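Local coordinates for protein probable zinc protease PqqL (Escherichia coli, PDB 6OFT) that probably acts as a zinc-dependent periplasmic endopeptidase of the M16 family, this chain being its first half, at residues P158-N163 / V311-D316; T344-G349 / E419-L424; T382-S387 / T393-P398. All blocks are in the same frame, centred on the assembly; numbering follows the deposited sequence.

Interaction 1 (P158-N163 / V311-D316); sequences PFLLAN and VKIAPD
Ile313 sets its branched side chain against Leu160 and Leu161, two neighbours at the point where a helix gives way to a loop. It illustrates how both arms of one beta-branched residue can go to one neighbour while its CB and carbonyl oxygen meet the next. Its CG2 methyl meets the branch point of Leu160, lying 3.9 Å from Leu160 CG, and the CD1 methyl of Leu160 follows at 4.0 Å from the same Ile313 CG2. The two side chains meet at a slant. The other arm runs out through CG1, which stands between the backbone N and the carbonyl carbon of its own residue (chi1 67°), and carries Ile313 CD1 to within 3.3 Å of Leu160 O. That methyl therefore abuts a polar backbone atom, but Leu160 O has a true donor in Arg262 NH1, so the close methyl does not cost it a hydrogen bond. Leu161 passes alongside Ile313 in the opposite sense. Its CD2 branch does all the touching, approaching Ile313 CB at 3.9 Å and Ile313 O at 3.5 Å.

The contact is mostly buried; methyl and methine groups meet, and two carbonyl oxygens each lie close to a methyl. Around it, Leu160 also rests on Tyr260 and Ser319, while Ile313 reaches Arg262 and Ser319. The closing residues of helix 148-160 rest on strands of the five-stranded sheet. Leu161 is already the first residue to depart from helical backbone angles. In the strand segment, Ile313 and Ala314 both face the first residue of strand 317-326, a classic beta bulge, at the end of strand 303-314, outermost in that sheet within this chain. This is a helix terminus packed on a bulged edge strand, joining the two sequence-family regions of the M16 half-protease.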
# COMPACT_ATOMS: atom_id res chain seq x y z
N PRO A 158 -9.80 -12.66 7.90
CA PRO A 158 -9.65 -14.09 7.57
C PRO A 158 -10.01 -14.44 6.13
O PRO A 158 -9.48 -15.40 5.57
CB PRO A 158 -10.57 -14.78 8.58
CG PRO A 158 -10.73 -13.79 9.68
CD PRO A 158 -10.77 -12.49 9.00
N PHE A 159 -10.94 -13.68 5.54
CA PHE A 159 -11.42 -13.86 4.18
C PHE A 159 -10.39 -13.33 3.19
O PHE A 159 -9.96 -14.05 2.28
CB PHE A 159 -12.78 -13.14 3.97
CG PHE A 159 -13.89 -13.65 4.87
CD1 PHE A 159 -14.05 -13.14 6.16
CD2 PHE A 159 -14.76 -14.64 4.44
CE1 PHE A 159 -15.05 -13.64 7.01
CE2 PHE A 159 -15.76 -15.14 5.29
CZ PHE A 159 -15.89 -14.64 6.57
N LEU A 160 -9.97 -12.08 3.41
CA LEU A 160 -9.02 -11.37 2.57
C LEU A 160 -7.61 -11.97 2.61
O LEU A 160 -6.98 -12.09 1.56
CB LEU A 160 -9.00 -9.89 2.99
CG LEU A 160 -8.49 -8.83 2.01
CD1 LEU A 160 -9.27 -8.85 0.69
CD2 LEU A 160 -8.63 -7.45 2.62
N LEU A 161 -7.11 -12.34 3.81
CA LEU A 161 -5.73 -12.81 3.95
C LEU A 161 -5.57 -14.32 4.11
O LEU A 161 -4.52 -14.77 4.59
CB LEU A 161 -5.02 -12.06 5.10
CG LEU A 161 -5.09 -10.51 5.15
CD1 LEU A 161 -4.19 -9.98 6.24
CD2 LEU A 161 -4.73 -9.87 3.82
N ALA A 162 -6.56 -15.13 3.67
CA ALA A 162 -6.44 -16.59 3.75
C ALA A 162 -5.16 -17.06 3.03
O ALA A 162 -4.84 -16.55 1.95
CB ALA A 162 -7.65 -17.25 3.12
N ASN A 163 -4.38 -17.96 3.67
CA ASN A 163 -3.15 -18.55 3.13
C ASN A 163 -2.00 -17.56 2.87
O ASN A 163 -1.14 -17.84 2.04
CB ASN A 163 -3.45 -19.37 1.86
CG ASN A 163 -4.47 -20.47 2.05
OD1 ASN A 163 -4.63 -21.03 3.13
ND2 ASN A 163 -5.18 -20.79 0.99
N VAL A 311 -6.48 -4.01 -4.46
CA VAL A 311 -5.71 -3.77 -3.23
C VAL A 311 -4.65 -4.86 -3.07
O VAL A 311 -4.92 -6.02 -3.37
CB VAL A 311 -6.63 -3.58 -1.97
CG1 VAL A 311 -7.45 -4.84 -1.65
CG2 VAL A 311 -5.83 -3.12 -0.74
N LYS A 312 -3.43 -4.47 -2.62
CA LYS A 312 -2.34 -5.40 -2.31
C LYS A 312 -2.72 -6.12 -1.02
O LYS A 312 -3.14 -5.47 -0.06
CB LYS A 312 -1.01 -4.63 -2.12
CG LYS A 312 0.17 -5.49 -1.68
CD LYS A 312 1.37 -4.63 -1.34
CE LYS A 312 2.39 -5.37 -0.51
NZ LYS A 312 3.61 -4.55 -0.30
N ILE A 313 -2.62 -7.48 -0.99
CA ILE A 313 -2.98 -8.24 0.21
C ILE A 313 -1.76 -8.98 0.80
O ILE A 313 -1.78 -9.35 1.97
CB ILE A 313 -4.21 -9.18 0.00
CG1 ILE A 313 -3.91 -10.33 -0.99
CG2 ILE A 313 -5.47 -8.37 -0.41
CD1 ILE A 313 -4.97 -11.46 -1.03
N ALA A 314 -0.72 -9.18 -0.02
CA ALA A 314 0.53 -9.86 0.34
C ALA A 314 1.61 -9.41 -0.69
O ALA A 314 1.21 -8.80 -1.70
CB ALA A 314 0.32 -11.37 0.27
N PRO A 315 2.94 -9.66 -0.50
CA PRO A 315 3.92 -9.21 -1.53
C PRO A 315 3.66 -9.74 -2.95
O PRO A 315 4.01 -9.08 -3.92
CB PRO A 315 5.27 -9.71 -0.98
CG PRO A 315 5.05 -9.87 0.50
CD PRO A 315 3.62 -10.33 0.62
N ASP A 316 3.03 -10.93 -3.09
CA ASP A 316 2.77 -11.57 -4.39
C ASP A 316 1.29 -11.60 -4.80
O ASP A 316 0.96 -12.27 -5.77
CB ASP A 316 3.27 -13.03 -4.30
CG ASP A 316 2.56 -13.91 -3.27
OD1 ASP A 316 1.85 -13.36 -2.40
OD2 ASP A 316 2.72 -15.14 -3.34

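Interaction 2 (T344-G349 / E419-L424); sequences TIDQHG and EKWQQL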
# COMPACT_ATOMS: atom_id res chain seq x y z
N THR A 344 -24.25 -8.02 -16.97
CA THR A 344 -24.26 -7.25 -18.23
C THR A 344 -22.87 -7.34 -18.92
O THR A 344 -22.79 -7.57 -20.13
CB THR A 344 -24.75 -5.81 -17.99
OG1 THR A 344 -26.07 -5.86 -17.43
CG2 THR A 344 -24.80 -4.97 -19.26
N ILE A 345 -21.78 -7.18 -18.13
CA ILE A 345 -20.38 -7.28 -18.59
C ILE A 345 -20.09 -8.73 -19.00
O ILE A 345 -19.38 -8.96 -19.99
CB ILE A 345 -19.38 -6.74 -17.54
CG1 ILE A 345 -19.72 -5.30 -17.12
CG2 ILE A 345 -17.93 -6.83 -18.07
CD1 ILE A 345 -19.09 -4.84 -15.76
N ASP A 346 -20.64 -9.73 -18.25
CA ASP A 346 -20.46 -11.15 -18.59
C ASP A 346 -20.98 -11.43 -20.00
O ASP A 346 -20.34 -12.15 -20.77
CB ASP A 346 -21.23 -12.06 -17.61
CG ASP A 346 -20.64 -12.27 -16.24
OD1 ASP A 346 -19.44 -11.96 -16.05
OD2 ASP A 346 -21.37 -12.76 -15.35
N GLN A 347 -22.15 -10.87 -20.33
CA GLN A 347 -22.84 -11.08 -21.59
C GLN A 347 -22.34 -10.23 -22.77
O GLN A 347 -22.30 -10.76 -23.88
CB GLN A 347 -24.35 -10.89 -21.39
CG GLN A 347 -25.03 -12.05 -20.63
CD GLN A 347 -26.45 -11.76 -20.17
OE1 GLN A 347 -27.20 -11.00 -20.79
NE2 GLN A 347 -26.87 -12.40 -19.08
N HIS A 348 -21.94 -8.95 -22.56
CA HIS A 348 -21.55 -8.08 -23.67
C HIS A 348 -20.20 -7.36 -23.55
O HIS A 348 -19.79 -6.70 -24.51
CB HIS A 348 -22.66 -7.03 -23.93
CG HIS A 348 -24.01 -7.65 -24.13
ND1 HIS A 348 -24.38 -8.21 -25.33
CD2 HIS A 348 -25.01 -7.84 -23.23
CE1 HIS A 348 -25.59 -8.70 -25.14
NE2 HIS A 348 -26.00 -8.51 -23.89
N GLY A 349 -19.53 -7.49 -22.40
CA GLY A 349 -18.24 -6.86 -22.16
C GLY A 349 -18.29 -5.35 -22.27
O GLY A 349 -19.28 -4.72 -21.89
N GLU A 419 -11.48 -11.56 -22.46
CA GLU A 419 -10.75 -12.76 -22.05
C GLU A 419 -10.40 -12.70 -20.56
O GLU A 419 -10.66 -13.67 -19.84
CB GLU A 419 -9.47 -12.93 -22.87
CG GLU A 419 -8.94 -14.35 -22.85
CD GLU A 419 -7.44 -14.46 -22.99
OE1 GLU A 419 -6.87 -13.80 -23.89
OE2 GLU A 419 -6.83 -15.21 -22.20
N LYS A 420 -9.85 -11.55 -20.11
CA LYS A 420 -9.46 -11.30 -18.73
C LYS A 420 -10.66 -11.27 -17.79
O LYS A 420 -10.56 -11.79 -16.66
CB LYS A 420 -8.66 -10.00 -18.62
CG LYS A 420 -7.16 -10.20 -18.70
CD LYS A 420 -6.47 -9.70 -17.44
CE LYS A 420 -5.00 -9.43 -17.60
NZ LYS A 420 -4.25 -10.59 -18.18
N TRP A 421 -11.79 -10.68 -18.25
CA TRP A 421 -13.03 -10.65 -17.48
C TRP A 421 -13.58 -12.07 -17.28
O TRP A 421 -13.96 -12.43 -16.17
CB TRP A 421 -14.09 -9.78 -18.16
CG TRP A 421 -15.35 -9.69 -17.36
CD1 TRP A 421 -16.49 -10.43 -17.52
CD2 TRP A 421 -15.58 -8.84 -16.23
NE1 TRP A 421 -17.42 -10.07 -16.58
CE2 TRP A 421 -16.89 -9.11 -15.76
CE3 TRP A 421 -14.84 -7.81 -15.62
CZ2 TRP A 421 -17.46 -8.39 -14.70
CZ3 TRP A 421 -15.39 -7.13 -14.54
CH2 TRP A 421 -16.69 -7.43 -14.09
N GLN A 422 -13.60 -12.88 -18.36
CA GLN A 422 -14.07 -14.27 -18.25
C GLN A 422 -13.19 -15.08 -17.29
O GLN A 422 -13.72 -15.89 -16.52
CB GLN A 422 -14.18 -14.94 -19.62
CG GLN A 422 -15.18 -16.09 -19.61
CD GLN A 422 -15.01 -17.02 -20.77
OE1 GLN A 422 -14.29 -18.01 -20.70
NE2 GLN A 422 -15.68 -16.73 -21.88
N GLN A 423 -11.87 -14.85 -17.30
CA GLN A 423 -10.93 -15.53 -16.39
C GLN A 423 -11.17 -15.14 -14.93
O GLN A 423 -11.20 -16.01 -14.05
CB GLN A 423 -9.48 -15.24 -16.79
CG GLN A 423 -9.05 -16.01 -18.03
CD GLN A 423 -7.77 -15.47 -18.62
OE1 GLN A 423 -7.34 -14.35 -18.33
NE2 GLN A 423 -7.14 -16.27 -19.48
N LEU A 424 -11.37 -13.85 -14.69
CA LEU A 424 -11.64 -13.30 -13.34
C LEU A 424 -12.96 -13.87 -12.82
O LEU A 424 -12.98 -14.28 -11.71
CB LEU A 424 -11.72 -11.78 -13.39
CG LEU A 424 -12.13 -11.10 -12.09
CD1 LEU A 424 -11.08 -11.27 -11.02
CD2 LEU A 424 -12.42 -9.63 -12.30
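Helix-helix packing on the five-stranded sheet of this M16 half-protease is carried by three residues: Ile345 and Asp346 from the end of helix 331-348, and Trp421 from helix 414-425. It is a compact example of an indole read on both a face and an edge. Ile345 places its CG2 methyl over the centre of the five-membered ring, a CH-pi contact in which Ile345 CG2 lies 3.5 Å from the ring centroid. Further out, Ile345 CD1 lies by the CZ2-CH2 rim of the six-membered ring, 3.9 Å from Trp421 CH2. The indole reaches toward the other helix, with Trp421 CG anti to the backbone N (chi1 -177°).

At the edge, Trp421 NE1 donates to Asp346 OD1 over 2.8 Å, with a somewhat bent N-H...O angle of 147°. The N-H of the buried tryptophan thereby finds its acceptor in a more exposed residue, Asp346. Phe322, on strand 317-326, also meets the tryptophan ring, and Phe287 of helix 271-296 touches Ile345, so the pair also touches that strand and that helix. OD1 of Asp346 takes the indole hydrogen on its anti side, 21° out of the carboxylate plane, while OD2 makes a salt bridge with Arg425 NH2.

Interaction 3 (T382-S387 / T393-P398); sequences TSRLAS and TPFLSP
Phe395 is held between Arg384 and Leu385, consecutive residues of helix 378-391 that take opposite faces of its ring. This shows how a loop aromatic can be clasped by a helix. The guanidinium of Arg384 lies nearly flat on one face, its plane 19° from that of the ring and the two centres 4.1 Å apart; the nearest atoms are Arg384 CZ and Phe395 CE1, at 3.5 Å. Against the other face comes Leu385 CD1, offset toward the rim and 3.6 Å from Phe395 CG. The arginine chain bends at chi3 (88°), which lays the guanidinium back over the ring and turns its NH1-NH2 end to the loop backbone. Both nitrogens grip Leu396 O in the guanidinium plane. Arg384 NH2, 2.7 Å from Leu396 O, comes nearly along the C=O axis, and Arg384 NH1 uses a lone pair of Leu396 O at 3.1 Å. With a leucine at Arg384 both donors are gone, so the carbonyl would probably turn more freely and Phe395 lose its flat cationic cover. One cationic group thus joins two chemistries, stacking on an aromatic face while its edge fixes a carbonyl, so ring and backbone are likely to be positioned together.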
# COMPACT_ATOMS: atom_id res chain seq x y z
N THR A 382 7.87 10.85 -2.75
CA THR A 382 8.79 10.08 -1.89
C THR A 382 8.24 8.67 -1.63
O THR A 382 8.99 7.69 -1.68
CB THR A 382 9.14 10.83 -0.57
OG1 THR A 382 9.44 12.19 -0.87
CG2 THR A 382 10.33 10.20 0.16
N SER A 383 6.90 8.58 -1.41
CA SER A 383 6.21 7.30 -1.17
C SER A 383 6.30 6.37 -2.38
O SER A 383 6.57 5.19 -2.21
CB SER A 383 4.75 7.53 -0.77
OG SER A 383 4.69 8.32 0.40
N ARG A 384 6.07 6.92 -3.61
CA ARG A 384 6.14 6.14 -4.85
C ARG A 384 7.55 5.56 -5.04
O ARG A 384 7.69 4.41 -5.43
CB ARG A 384 5.69 6.98 -6.07
CG ARG A 384 5.73 6.21 -7.39
CD ARG A 384 4.87 6.81 -8.51
NE ARG A 384 5.58 7.81 -9.32
CZ ARG A 384 6.33 7.53 -10.38
NH1 ARG A 384 6.51 6.27 -10.77
NH2 ARG A 384 6.92 8.50 -11.06
N LEU A 385 8.59 6.37 -4.77
CA LEU A 385 9.99 5.92 -4.88
C LEU A 385 10.30 4.84 -3.82
O LEU A 385 10.95 3.83 -4.13
CB LEU A 385 10.96 7.12 -4.77
CG LEU A 385 12.43 6.81 -5.02
CD1 LEU A 385 12.66 6.21 -6.41
CD2 LEU A 385 13.30 8.06 -4.81
N ALA A 386 9.78 5.01 -2.59
CA ALA A 386 9.95 4.01 -1.52
C ALA A 386 9.29 2.68 -1.93
O ALA A 386 9.86 1.61 -1.70
CB ALA A 386 9.33 4.53 -0.22
N SER A 387 8.12 2.76 -2.58
CA SER A 387 7.38 1.60 -3.08
C SER A 387 8.17 0.87 -4.18
O SER A 387 8.22 -0.35 -4.18
CB SER A 387 6.03 2.05 -3.62
OG SER A 387 5.18 0.93 -3.78
N THR A 393 11.08 -2.65 -8.45
CA THR A 393 10.44 -2.36 -9.73
C THR A 393 10.94 -1.01 -10.18
O THR A 393 11.14 -0.13 -9.34
CB THR A 393 8.91 -2.39 -9.64
OG1 THR A 393 8.47 -1.43 -8.68
CG2 THR A 393 8.34 -3.77 -9.35
N PRO A 394 11.16 -0.82 -11.50
CA PRO A 394 11.69 0.47 -11.97
C PRO A 394 10.76 1.64 -11.67
O PRO A 394 9.55 1.53 -11.85
CB PRO A 394 11.89 0.26 -13.48
CG PRO A 394 11.92 -1.24 -13.66
CD PRO A 394 11.02 -1.79 -12.61
N PHE A 395 11.32 2.75 -11.18
CA PHE A 395 10.57 3.98 -10.88
C PHE A 395 10.49 4.78 -12.18
O PHE A 395 11.46 5.43 -12.57
CB PHE A 395 11.27 4.77 -9.78
CG PHE A 395 10.70 6.12 -9.42
CD1 PHE A 395 9.56 6.22 -8.62
CD2 PHE A 395 11.35 7.29 -9.80
CE1 PHE A 395 9.08 7.48 -8.23
CE2 PHE A 395 10.87 8.54 -9.40
CZ PHE A 395 9.74 8.63 -8.62
N LEU A 396 9.35 4.67 -12.88
CA LEU A 396 9.13 5.32 -14.19
C LEU A 396 8.91 6.81 -14.05
O LEU A 396 8.24 7.25 -13.12
CB LEU A 396 7.92 4.69 -14.92
CG LEU A 396 7.87 3.14 -15.08
CD1 LEU A 396 6.55 2.71 -15.71
CD2 LEU A 396 9.03 2.61 -15.91
N SER A 397 9.47 7.59 -14.98
CA SER A 397 9.26 9.03 -14.97
C SER A 397 7.86 9.31 -15.54
O SER A 397 7.35 8.46 -16.28
CB SER A 397 10.29 9.69 -15.89
OG SER A 397 10.14 9.27 -17.24
N PRO A 398 7.27 10.52 -15.31
CA PRO A 398 6.00 10.86 -15.98
C PRO A 398 6.08 10.71 -17.51
O PRO A 398 5.12 10.25 -18.13
CB PRO A 398 5.78 12.33 -15.59
CG PRO A 398 6.50 12.48 -14.29
CD PRO A 398 7.73 11.64 -14.44

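The chemistry of the contacts differs with place in the fold. Interactions 1 and 2 serve the same five-stranded sheet: the first meets its outermost strand 303-314, the second packs helices 331-348 and 414-425 beside it, farther from the chain centre (about 27 Å between centres, against 12 Å). Interaction 3 belongs to helix 378-391, which leans on strands 31-38 and 199-205 of the six-stranded sheet. Interaction 1 is buried and wholly apolar between side chains. Interaction 2 is buried too, but an exposed aspartate at its margin adds a hydrogen bond. In interaction 3, only partly buried, a cationic group stacks on a ring and bonds to a carbonyl. In sequence it is nested within the loop that interaction 2 closes.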